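Local coordinates for T9SS C-terminal target domain-containing protein (Bacteroides cellulosilyticus, PDB 5JVK), which probably hydrolyses O-glycosidic bonds in carbohydrates, as a family 39 glycoside hydrolase of a gut symbiont, at residues K24-K29 and G58-I63; N35-G40 and V54-K59; T39-R44 and T72-L77. One frame throughout, in Å; residues are numbered along the deposited sequence.

How the interactions relate
All three contacts are antiparallel strand pairings in one beta-rich region, with centres 9 to 13 Å apart. Interaction 1 belongs to the smaller of two sheets, whereas interactions 2 and 3 pair strand 37-44 with its neighbours on either side, strands 50-55 and 69-78, in the larger. The two sheets pack face to face: Leu-61 and Ile-63 of interaction 1 meet Ala-55, Leu-75 and Leu-42 of the others. Each contact is therefore part core and part surface, with leucines and alanines inward and Lys-29, Lys-41, Arg-37, Glu-60 and Glu-74 outward. Interaction 3 has unbroken pairing, interaction 1 is interrupted by an extra residue, and interaction 2 runs out into a turn.

Interaction 1 of 3, residues K24-K29 and G58-I63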
ATOM      1  N   LYS A  24      21.334  12.034 -13.835  1.00 34.65           N
ATOM      2  CA  LYS A  24      20.869  13.408 -14.079  1.00 35.60           C
ATOM      3  C   LYS A  24      19.370  13.525 -13.847  1.00 35.27           C
ATOM      4  O   LYS A  24      18.586  12.838 -14.506  1.00 34.40           O
ATOM      5  CB  LYS A  24      21.183  13.871 -15.513  1.00 36.66           C
ATOM      6  CG  LYS A  24      22.564  14.477 -15.691  1.00 37.77           C
ATOM      7  CD  LYS A  24      22.666  15.276 -16.984  1.00 38.38           C
ATOM      8  CE  LYS A  24      24.109  15.589 -17.346  1.00 38.79           C
ATOM      9  NZ  LYS A  24      24.880  16.204 -16.231  1.00 39.17           N
ATOM     10  N   LYS A  25      18.989  14.416 -12.932  1.00 35.69           N
ATOM     11  CA  LYS A  25      17.595  14.617 -12.548  1.00 36.36           C
ATOM     12  C   LYS A  25      17.105  16.005 -12.955  1.00 37.00           C
ATOM     13  O   LYS A  25      17.554  17.014 -12.411  1.00 36.74           O
ATOM     14  CB  LYS A  25      17.436  14.407 -11.037  1.00 36.01           C
ATOM     15  CG  LYS A  25      17.948  13.063 -10.522  1.00 35.69           C
ATOM     16  CD  LYS A  25      17.328  11.874 -11.248  1.00 35.49           C
ATOM     17  CE  LYS A  25      17.841  10.550 -10.711  1.00 35.41           C
ATOM     18  NZ  LYS A  25      17.344   9.407 -11.529  1.00 35.21           N
ATOM     19  N   ASN A  26      16.186  16.034 -13.922  1.00 38.06           N
ATOM     20  CA  ASN A  26      15.560  17.265 -14.398  1.00 39.11           C
ATOM     21  C   ASN A  26      14.438  17.652 -13.427  1.00 39.37           C
ATOM     22  O   ASN A  26      13.272  17.303 -13.628  1.00 39.51           O
ATOM     23  CB  ASN A  26      15.034  17.061 -15.833  1.00 39.62           C
ATOM     24  CG  ASN A  26      14.640  18.361 -16.527  1.00 40.50           C
ATOM     25  OD1 ASN A  26      14.771  19.456 -15.977  1.00 40.30           O
ATOM     26  ND2 ASN A  26      14.157  18.238 -17.760  1.00 40.98           N
ATOM     27  N   VAL A  27      14.811  18.368 -12.368  1.00 39.83           N
ATOM     28  CA  VAL A  27      13.885  18.701 -11.273  1.00 40.88           C
ATOM     29  C   VAL A  27      12.932  19.870 -11.567  1.00 42.47           C
ATOM     30  O   VAL A  27      11.781  19.846 -11.124  1.00 43.15           O
ATOM     31  CB  VAL A  27      14.626  18.962  -9.934  1.00 40.59           C
ATOM     32  CG1 VAL A  27      15.510  17.774  -9.574  1.00 40.36           C
ATOM     33  CG2 VAL A  27      15.430  20.263  -9.958  1.00 40.39           C
ATOM     34  N   ALA A  28      13.402  20.882 -12.297  1.00 44.41           N
ATOM     35  CA  ALA A  28      12.609  22.095 -12.545  1.00 45.79           C
ATOM     36  C   ALA A  28      13.098  22.890 -13.759  1.00 47.75           C
ATOM     37  O   ALA A  28      14.114  22.548 -14.366  1.00 48.19           O
ATOM     38  CB  ALA A  28      12.616  22.975 -11.301  1.00 45.50           C
ATOM     39  N   LYS A  29      12.354  23.941 -14.108  1.00 50.21           N
ATOM     40  CA  LYS A  29      12.701  24.849 -15.208  1.00 51.80           C
ATOM     41  C   LYS A  29      12.613  26.309 -14.755  1.00 52.93           C
ATOM     42  O   LYS A  29      11.715  26.681 -13.995  1.00 53.58           O
ATOM     43  CB  LYS A  29      11.765  24.621 -16.399  1.00 52.51           C
ATOM     44  CG  LYS A  29      12.147  25.379 -17.663  1.00 52.80           C
ATOM     45  CD  LYS A  29      11.297  24.948 -18.847  1.00 53.31           C
ATOM     46  CE  LYS A  29      11.578  25.803 -20.074  1.00 53.85           C
ATOM     47  NZ  LYS A  29      10.838  25.315 -21.272  1.00 54.03           N
ATOM     48  N   GLY A  58      14.942  30.659 -18.825  1.00 53.91           N
ATOM     49  CA  GLY A  58      14.453  29.770 -19.883  1.00 54.59           C
ATOM     50  C   GLY A  58      15.042  28.364 -19.908  1.00 55.49           C
ATOM     51  O   GLY A  58      14.571  27.523 -20.676  1.00 55.88           O
ATOM     52  N   LYS A  59      16.047  28.094 -19.069  1.00 56.49           N
ATOM     53  CA  LYS A  59      16.787  26.826 -19.107  1.00 57.74           C
ATOM     54  C   LYS A  59      16.210  25.799 -18.133  1.00 56.17           C
ATOM     55  O   LYS A  59      15.492  26.148 -17.191  1.00 56.38           O
ATOM     56  CB  LYS A  59      18.269  27.052 -18.773  1.00 59.89           C
ATOM     57  CG  LYS A  59      18.967  28.138 -19.583  1.00 61.74           C
ATOM     58  CD  LYS A  59      19.023  27.816 -21.069  1.00 62.50           C
ATOM     59  CE  LYS A  59      19.801  28.881 -21.826  1.00 63.49           C
ATOM     60  NZ  LYS A  59      19.707  28.695 -23.301  1.00 63.79           N
ATOM     61  N   GLU A  60      16.546  24.532 -18.374  1.00 53.35           N
ATOM     62  CA  GLU A  60      16.151  23.421 -17.506  1.00 51.18           C
ATOM     63  C   GLU A  60      17.177  23.247 -16.382  1.00 47.75           C
ATOM     64  O   GLU A  60      18.386  23.257 -16.635  1.00 47.20           O
ATOM     65  CB  GLU A  60      16.060  22.120 -18.313  1.00 52.26           C
ATOM     66  CG  GLU A  60      14.953  22.093 -19.365  1.00 53.12           C
ATOM     67  CD  GLU A  60      13.570  21.795 -18.801  1.00 54.21           C
ATOM     68  OE1 GLU A  60      13.393  21.779 -17.561  1.00 54.95           O
ATOM     69  OE2 GLU A  60      12.646  21.571 -19.611  1.00 55.07           O
ATOM     70  N   LEU A  61      16.692  23.094 -15.150  1.00 44.28           N
ATOM     71  CA  LEU A  61      17.552  22.797 -14.002  1.00 43.00           C
ATOM     72  C   LEU A  61      17.750  21.286 -13.878  1.00 42.01           C
ATOM     73  O   LEU A  61      16.791  20.553 -13.618  1.00 41.26           O
ATOM     74  CB  LEU A  61      16.955  23.356 -12.708  1.00 42.88           C
ATOM     75  CG  LEU A  61      17.675  23.031 -11.390  1.00 43.10           C
ATOM     76  CD1 LEU A  61      19.155  23.384 -11.449  1.00 42.98           C
ATOM     77  CD2 LEU A  61      16.999  23.744 -10.229  1.00 43.07           C
ATOM     78  N   VAL A  62      18.994  20.840 -14.057  1.00 40.54           N
ATOM     79  CA  VAL A  62      19.359  19.426 -13.981  1.00 39.79           C
ATOM     80  C   VAL A  62      20.476  19.256 -12.950  1.00 39.09           C
ATOM     81  O   VAL A  62      21.444  20.017 -12.960  1.00 39.83           O
ATOM     82  CB  VAL A  62      19.816  18.894 -15.356  1.00 39.94           C
ATOM     83  CG1 VAL A  62      20.225  17.427 -15.270  1.00 40.15           C
ATOM     84  CG2 VAL A  62      18.710  19.084 -16.390  1.00 40.02           C
ATOM     85  N   ILE A  63      20.335  18.260 -12.070  1.00 37.61           N
ATOM     86  CA  ILE A  63      21.293  18.008 -10.985  1.00 36.76           C
ATOM     87  C   ILE A  63      21.795  16.566 -11.058  1.00 36.04           C
ATOM     88  O   ILE A  63      21.000  15.636 -11.192  1.00 35.70           O
ATOM     89  CB  ILE A  63      20.668  18.269  -9.592  1.00 36.99           C
ATOM     90  CG1 ILE A  63      20.028  19.667  -9.552  1.00 37.27           C
ATOM     91  CG2 ILE A  63      21.721  18.130  -8.488  1.00 36.99           C
ATOM     92  CD1 ILE A  63      19.403  20.050  -8.227  1.00 37.30           C
TER
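Lys-25 and Ile-63 bond in both directions, Lys-25 N to Ile-63 O at 2.9 Å and Ile-63 N to Lys-25 O at 3.1 Å. The next firm bond, Leu-61 N to Ala-28 O at 2.7 Å, lies one residue late on strand 23-30, because Val-27 is an extra residue there: Val-27 and Ala-28 together face Leu-61, and Val-27 N gives Leu-61 O only a weak, bent bond. A psi of -36° takes Val-27 out of the extended conformation. Its CG2, set between the backbone N and the carbonyl carbon (chi1 -55°), meets Leu-61 CD2 at 3.8 Å. On the outer side, the amide of Asn-26 stands nearly perpendicular to the Glu-60 carboxylate (planes 83° apart), and its CG is 4.1 Å from Val-62 CG2. With alanine in place of Asn-26, the Glu-60 carboxylate is likely to be freer to turn and the Val-62 methyl to lose its cover. Lys-29, extended beyond CG, runs past Glu-60, its NZ 4.5 Å from Glu-60 OE2, too far for a salt bridge. Lys-24 lays CD on Val-62 CG1 at 3.7 Å while its NZ pairs with Asp-64. Farther out, Leu-61 and Ile-63 are backed by Leu-75, Ala-55 and Leu-42 of the facing sheet. The two-on-one register marks a beta bulge within one sheet of a beta sandwich.

Interaction 2 of 3, residues N35-G40 and V54-K59; sequences NMRLTG and VANAGK
Ala-55 O is held by two donors: Leu-38 N, 2.8 Å away and almost straight at 171°, and the side-chain amide of Asn-30 through ND2. The return bond from Ala-55 N to Leu-38 O measures 3.0 Å and completes the hydrogen-bonded pair. Beyond it the strands part. Met-36 O is 3.4 Å from Ala-57 N, but the angle is too poor for a bond, and this carbonyl accepts from Asn-30 ND2 instead, so one amide group spans the opening. The chain then reverses in a type II turn from Asn-56 to Lys-59, closed by Lys-59 N to Asn-56 O at 2.9 Å, with Gly-58 taking the positive phi that the turn requires. On the solvent side, Arg-37 and Asn-56 point the same way side by side. Arg-37 is extended from CG to NE, and a bend about the CD-NE bond (chi4 -78°) brings NH2 to 2.7 Å from Asn-56 OD1, the guanidinium and amide planes being 56° apart. Leu-38 and Ala-55 point to the other face, where both touch Leu-61 of the opposite sheet. The polar groups thus gather at the open end of the hairpin and on its outer face, while Leu-38 and Ala-55 make the inner face here apolar.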
ATOM      1  N   ASN A  35      18.711  38.138 -16.238  1.00 65.17           N
ATOM      2  CA  ASN A  35      19.802  37.689 -15.355  1.00 65.29           C
ATOM      3  C   ASN A  35      19.318  36.860 -14.143  1.00 64.02           C
ATOM      4  O   ASN A  35      20.075  36.648 -13.190  1.00 63.16           O
ATOM      5  CB  ASN A  35      20.598  38.919 -14.878  1.00 65.51           C
ATOM      6  CG  ASN A  35      21.932  38.560 -14.239  1.00 66.09           C
ATOM      7  OD1 ASN A  35      22.199  38.922 -13.093  1.00 65.98           O
ATOM      8  ND2 ASN A  35      22.770  37.839 -14.973  1.00 66.48           N
ATOM      9  N   MET A  36      18.074  36.379 -14.185  1.00 62.34           N
ATOM     10  CA  MET A  36      17.524  35.558 -13.103  1.00 60.77           C
ATOM     11  C   MET A  36      18.075  34.131 -13.174  1.00 58.85           C
ATOM     12  O   MET A  36      17.784  33.398 -14.122  1.00 57.82           O
ATOM     13  CB  MET A  36      15.994  35.532 -13.171  1.00 60.92           C
ATOM     14  CG  MET A  36      15.340  36.888 -12.965  1.00 61.46           C
ATOM     15  SD  MET A  36      13.544  36.835 -13.144  1.00 62.51           S
ATOM     16  CE  MET A  36      13.125  38.577 -13.084  1.00 62.29           C
ATOM     17  N   ARG A  37      18.879  33.757 -12.177  1.00 57.51           N
ATOM     18  CA  ARG A  37      19.432  32.401 -12.053  1.00 56.69           C
ATOM     19  C   ARG A  37      18.595  31.567 -11.081  1.00 54.16           C
ATOM     20  O   ARG A  37      18.231  32.054 -10.008  1.00 54.12           O
ATOM     21  CB  ARG A  37      20.872  32.443 -11.532  1.00 58.11           C
ATOM     22  CG  ARG A  37      21.903  32.999 -12.499  1.00 59.97           C
ATOM     23  CD  ARG A  37      23.306  32.779 -11.946  1.00 61.96           C
ATOM     24  NE  ARG A  37      24.329  33.555 -12.653  1.00 63.75           N
ATOM     25  CZ  ARG A  37      24.857  33.250 -13.843  1.00 63.69           C
ATOM     26  NH1 ARG A  37      25.788  34.046 -14.368  1.00 63.08           N
ATOM     27  NH2 ARG A  37      24.469  32.168 -14.520  1.00 63.96           N
ATOM     28  N   LEU A  38      18.316  30.315 -11.452  1.00 50.85           N
ATOM     29  CA  LEU A  38      17.606  29.361 -10.588  1.00 47.73           C
ATOM     30  C   LEU A  38      18.597  28.348 -10.013  1.00 46.10           C
ATOM     31  O   LEU A  38      19.090  27.480 -10.737  1.00 45.07           O
ATOM     32  CB  LEU A  38      16.508  28.642 -11.382  1.00 46.80           C
ATOM     33  CG  LEU A  38      15.685  27.552 -10.681  1.00 46.43           C
ATOM     34  CD1 LEU A  38      15.038  28.062  -9.400  1.00 46.34           C
ATOM     35  CD2 LEU A  38      14.632  27.007 -11.632  1.00 46.17           C
ATOM     36  N   THR A  39      18.891  28.470  -8.718  1.00 45.12           N
ATOM     37  CA  THR A  39      19.773  27.536  -8.013  1.00 44.53           C
ATOM     38  C   THR A  39      18.931  26.468  -7.306  1.00 44.24           C
ATOM     39  O   THR A  39      17.897  26.785  -6.705  1.00 43.40           O
ATOM     40  CB  THR A  39      20.656  28.268  -6.978  1.00 44.52           C
ATOM     41  OG1 THR A  39      21.367  29.332  -7.621  1.00 44.71           O
ATOM     42  CG2 THR A  39      21.668  27.315  -6.333  1.00 44.75           C
ATOM     43  N   GLY A  40      19.382  25.214  -7.386  1.00 43.29           N
ATOM     44  CA  GLY A  40      18.710  24.075  -6.755  1.00 42.54           C
ATOM     45  C   GLY A  40      19.665  23.253  -5.907  1.00 41.94           C
ATOM     46  O   GLY A  40      20.780  22.959  -6.339  1.00 42.48           O
ATOM     47  N   VAL A  54      22.605  24.780 -11.368  1.00 42.42           N
ATOM     48  CA  VAL A  54      22.155  26.136 -11.725  1.00 42.88           C
ATOM     49  C   VAL A  54      21.547  26.146 -13.133  1.00 42.87           C
ATOM     50  O   VAL A  54      21.996  25.410 -14.014  1.00 42.07           O
ATOM     51  CB  VAL A  54      23.317  27.158 -11.654  1.00 43.30           C
ATOM     52  CG1 VAL A  54      22.793  28.585 -11.799  1.00 43.65           C
ATOM     53  CG2 VAL A  54      24.095  27.005 -10.349  1.00 43.47           C
ATOM     54  N   ALA A  55      20.526  26.981 -13.326  1.00 43.63           N
ATOM     55  CA  ALA A  55      19.872  27.158 -14.627  1.00 44.62           C
ATOM     56  C   ALA A  55      19.523  28.631 -14.863  1.00 46.08           C
ATOM     57  O   ALA A  55      18.897  29.270 -14.011  1.00 45.72           O
ATOM     58  CB  ALA A  55      18.618  26.301 -14.707  1.00 43.68           C
ATOM     59  N   ASN A  56      19.923  29.155 -16.023  1.00 47.10           N
ATOM     60  CA  ASN A  56      19.633  30.545 -16.405  1.00 47.82           C
ATOM     61  C   ASN A  56      18.202  30.677 -16.932  1.00 48.87           C
ATOM     62  O   ASN A  56      17.490  29.678 -17.061  1.00 48.17           O
ATOM     63  CB  ASN A  56      20.634  31.031 -17.464  1.00 47.08           C
ATOM     64  CG  ASN A  56      22.066  31.013 -16.967  1.00 46.46           C
ATOM     65  OD1 ASN A  56      22.330  31.191 -15.777  1.00 46.08           O
ATOM     66  ND2 ASN A  56      23.001  30.803 -17.882  1.00 46.02           N
ATOM     67  N   ALA A  57      17.794  31.912 -17.228  1.00 50.15           N
ATOM     68  CA  ALA A  57      16.446  32.219 -17.719  1.00 51.00           C
ATOM     69  C   ALA A  57      16.062  31.376 -18.938  1.00 52.23           C
ATOM     70  O   ALA A  57      16.780  31.362 -19.940  1.00 52.30           O
ATOM     71  CB  ALA A  57      16.335  33.700 -18.051  1.00 51.10           C
ATOM     72  N   GLY A  58      14.942  30.659 -18.825  1.00 53.91           N
ATOM     73  CA  GLY A  58      14.453  29.770 -19.883  1.00 54.59           C
ATOM     74  C   GLY A  58      15.042  28.364 -19.908  1.00 55.49           C
ATOM     75  O   GLY A  58      14.571  27.523 -20.676  1.00 55.88           O
ATOM     76  N   LYS A  59      16.047  28.094 -19.069  1.00 56.49           N
ATOM     77  CA  LYS A  59      16.787  26.826 -19.107  1.00 57.74           C
ATOM     78  C   LYS A  59      16.210  25.799 -18.133  1.00 56.17           C
ATOM     79  O   LYS A  59      15.492  26.148 -17.191  1.00 56.38           O
ATOM     80  CB  LYS A  59      18.269  27.052 -18.773  1.00 59.89           C
ATOM     81  CG  LYS A  59      18.967  28.138 -19.583  1.00 61.74           C
ATOM     82  CD  LYS A  59      19.023  27.816 -21.069  1.00 62.50           C
ATOM     83  CE  LYS A  59      19.801  28.881 -21.826  1.00 63.49           C
ATOM     84  NZ  LYS A  59      19.707  28.695 -23.301  1.00 63.79           N
TER

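Interaction 3 of 3, residues T39-R44 and T72-L77; sequences TGKLVR and TLELTL
Val-43 rests a methyl against the flat carboxylate of Glu-74, CG2 lying 3.7 Å from OE2. The other oxygen, OE1, is 4.1 Å from Lys-41 NZ, so the opposite charges are near but not in a salt bridge. The Glu-74 chain is extended beyond CG, which carries the carboxylate across the outer face to these two side chains. Between the backbones, Glu-74 N lies in the plane of the Lys-41 carbonyl, 2.9 Å from Lys-41 O. Val-43 N meets Thr-72 O at 2.8 Å with an angle of 173°, nearly straight. Pairs Thr-39 with Thr-76, Lys-41 with Glu-74 and Val-43 with Thr-72 each bond in both directions, the regular antiparallel pairing of interior strands: strand 50-55 continues the sheet beyond strand 37-44, and strand 83-94 beyond strand 69-78. The opposite face looks into the beta sandwich. There the Leu-42 and Leu-73 side chains cross at a slant, CD2 of Leu-42 3.7 Å from CD1 of Leu-73, and Leu-75 CD2 lies 3.8 Å from Gly-40 CA, packed against the bare backbone. Back on the outer face, a water donates to Thr-39 O and to Glu-74 O, 3.0 Å from each, and also bonds Thr-76 OG1.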
ATOM      1  N   THR A  39      18.891  28.470  -8.718  1.00 45.12           N
ATOM      2  CA  THR A  39      19.773  27.536  -8.013  1.00 44.53           C
ATOM      3  C   THR A  39      18.931  26.468  -7.306  1.00 44.24           C
ATOM      4  O   THR A  39      17.897  26.785  -6.705  1.00 43.40           O
ATOM      5  CB  THR A  39      20.656  28.268  -6.978  1.00 44.52           C
ATOM      6  OG1 THR A  39      21.367  29.332  -7.621  1.00 44.71           O
ATOM      7  CG2 THR A  39      21.668  27.315  -6.333  1.00 44.75           C
ATOM      8  N   GLY A  40      19.382  25.214  -7.386  1.00 43.29           N
ATOM      9  CA  GLY A  40      18.710  24.075  -6.755  1.00 42.54           C
ATOM     10  C   GLY A  40      19.665  23.253  -5.907  1.00 41.94           C
ATOM     11  O   GLY A  40      20.780  22.959  -6.339  1.00 42.48           O
ATOM     12  N   LYS A  41      19.225  22.897  -4.699  1.00 40.90           N
ATOM     13  CA  LYS A  41      19.976  22.033  -3.785  1.00 39.82           C
ATOM     14  C   LYS A  41      19.119  20.824  -3.425  1.00 37.97           C
ATOM     15  O   LYS A  41      18.004  20.989  -2.927  1.00 37.96           O
ATOM     16  CB  LYS A  41      20.328  22.787  -2.503  1.00 40.98           C
ATOM     17  CG  LYS A  41      21.468  23.784  -2.642  1.00 42.50           C
ATOM     18  CD  LYS A  41      21.725  24.532  -1.339  1.00 43.67           C
ATOM     19  CE  LYS A  41      22.494  23.692  -0.328  1.00 44.74           C
ATOM     20  NZ  LYS A  41      22.424  24.260   1.046  1.00 45.44           N
ATOM     21  N   LEU A  42      19.637  19.621  -3.685  1.00 35.65           N
ATOM     22  CA  LEU A  42      18.998  18.371  -3.259  1.00 33.67           C
ATOM     23  C   LEU A  42      19.733  17.849  -2.035  1.00 32.40           C
ATOM     24  O   LEU A  42      20.879  17.430  -2.148  1.00 32.31           O
ATOM     25  CB  LEU A  42      19.041  17.322  -4.373  1.00 33.27           C
ATOM     26  CG  LEU A  42      18.088  17.540  -5.549  1.00 33.18           C
ATOM     27  CD1 LEU A  42      18.484  16.650  -6.717  1.00 33.45           C
ATOM     28  CD2 LEU A  42      16.642  17.288  -5.150  1.00 33.08           C
ATOM     29  N   VAL A  43      19.059  17.868  -0.882  1.00 31.41           N
ATOM     30  CA  VAL A  43      19.646  17.486   0.409  1.00 30.30           C
ATOM     31  C   VAL A  43      18.998  16.199   0.931  1.00 29.54           C
ATOM     32  O   VAL A  43      17.787  16.156   1.152  1.00 28.88           O
ATOM     33  CB  VAL A  43      19.451  18.604   1.458  1.00 30.39           C
ATOM     34  CG1 VAL A  43      20.289  18.324   2.699  1.00 30.32           C
ATOM     35  CG2 VAL A  43      19.801  19.965   0.865  1.00 30.50           C
ATOM     36  N   ARG A  44      19.814  15.167   1.145  1.00 29.01           N
ATOM     37  CA  ARG A  44      19.328  13.842   1.544  1.00 28.64           C
ATOM     38  C   ARG A  44      18.924  13.802   3.019  1.00 28.97           C
ATOM     39  O   ARG A  44      19.549  14.457   3.853  1.00 29.74           O
ATOM     40  CB  ARG A  44      20.406  12.785   1.282  1.00 28.02           C
ATOM     41  CG  ARG A  44      19.936  11.353   1.486  1.00 27.39           C
ATOM     42  CD  ARG A  44      20.809  10.334   0.772  1.00 26.73           C
ATOM     43  NE  ARG A  44      22.141  10.204   1.358  1.00 26.15           N
ATOM     44  CZ  ARG A  44      23.068   9.335   0.952  1.00 26.16           C
ATOM     45  NH1 ARG A  44      22.829   8.494  -0.054  1.00 26.60           N
ATOM     46  NH2 ARG A  44      24.251   9.295   1.555  1.00 26.04           N
ATOM     47  N   THR A  72      15.271  16.560   0.105  1.00 27.08           N
ATOM     48  CA  THR A  72      14.577  17.844   0.154  1.00 28.31           C
ATOM     49  C   THR A  72      15.175  18.714  -0.954  1.00 29.51           C
ATOM     50  O   THR A  72      16.397  18.870  -1.033  1.00 29.40           O
ATOM     51  CB  THR A  72      14.757  18.544   1.518  1.00 28.36           C
ATOM     52  OG1 THR A  72      14.328  17.672   2.570  1.00 28.46           O
ATOM     53  CG2 THR A  72      13.946  19.834   1.583  1.00 28.43           C
ATOM     54  N   LEU A  73      14.308  19.258  -1.806  1.00 31.00           N
ATOM     55  CA  LEU A  73      14.708  20.125  -2.914  1.00 32.47           C
ATOM     56  C   LEU A  73      14.472  21.586  -2.529  1.00 34.58           C
ATOM     57  O   LEU A  73      13.324  22.026  -2.454  1.00 35.13           O
ATOM     58  CB  LEU A  73      13.910  19.769  -4.174  1.00 32.10           C
ATOM     59  CG  LEU A  73      14.068  20.637  -5.427  1.00 31.80           C
ATOM     60  CD1 LEU A  73      15.516  20.738  -5.885  1.00 31.77           C
ATOM     61  CD2 LEU A  73      13.195  20.083  -6.538  1.00 31.72           C
ATOM     62  N   GLU A  74      15.556  22.322  -2.281  1.00 36.55           N
ATOM     63  CA  GLU A  74      15.498  23.760  -1.981  1.00 38.37           C
ATOM     64  C   GLU A  74      15.794  24.552  -3.255  1.00 39.05           C
ATOM     65  O   GLU A  74      16.895  24.453  -3.797  1.00 38.96           O
ATOM     66  CB  GLU A  74      16.522  24.123  -0.899  1.00 39.21           C
ATOM     67  CG  GLU A  74      16.234  23.509   0.466  1.00 40.09           C
ATOM     68  CD  GLU A  74      17.456  23.449   1.374  1.00 41.05           C
ATOM     69  OE1 GLU A  74      18.346  24.322   1.261  1.00 40.91           O
ATOM     70  OE2 GLU A  74      17.520  22.521   2.214  1.00 41.46           O
ATOM     71  N   LEU A  75      14.815  25.326  -3.727  1.00 40.70           N
ATOM     72  CA  LEU A  75      14.949  26.126  -4.955  1.00 42.07           C
ATOM     73  C   LEU A  75      14.954  27.622  -4.640  1.00 44.17           C
ATOM     74  O   LEU A  75      14.181  28.085  -3.798  1.00 44.15           O
ATOM     75  CB  LEU A  75      13.814  25.803  -5.932  1.00 41.49           C
ATOM     76  CG  LEU A  75      13.892  24.437  -6.624  1.00 41.21           C
ATOM     77  CD1 LEU A  75      12.556  24.061  -7.249  1.00 41.15           C
ATOM     78  CD2 LEU A  75      14.994  24.410  -7.673  1.00 40.85           C
ATOM     79  N   THR A  76      15.828  28.362  -5.326  1.00 46.63           N
ATOM     80  CA  THR A  76      15.989  29.807  -5.129  1.00 48.70           C
ATOM     81  C   THR A  76      16.197  30.516  -6.469  1.00 50.41           C
ATOM     82  O   THR A  76      17.205  30.290  -7.144  1.00 49.84           O
ATOM     83  CB  THR A  76      17.191  30.108  -4.206  1.00 49.14           C
ATOM     84  OG1 THR A  76      16.997  29.467  -2.940  1.00 49.13           O
ATOM     85  CG2 THR A  76      17.365  31.614  -3.986  1.00 49.45           C
ATOM     86  N   LEU A  77      15.234  31.359  -6.846  1.00 52.89           N
ATOM     87  CA  LEU A  77      15.350  32.230  -8.018  1.00 55.22           C
ATOM     88  C   LEU A  77      15.826  33.610  -7.562  1.00 58.02           C
ATOM     89  O   LEU A  77      15.255  34.181  -6.630  1.00 58.92           O
ATOM     90  CB  LEU A  77      14.002  32.344  -8.732  1.00 54.30           C
ATOM     91  CG  LEU A  77      13.961  33.112 -10.057  1.00 53.54           C
ATOM     92  CD1 LEU A  77      14.951  32.548 -11.067  1.00 53.09           C
ATOM     93  CD2 LEU A  77      12.547  33.089 -10.619  1.00 53.38           C
TER
HETATM   94  O   HOH W   1      18.549  27.001  -3.751  1.00 47.00           O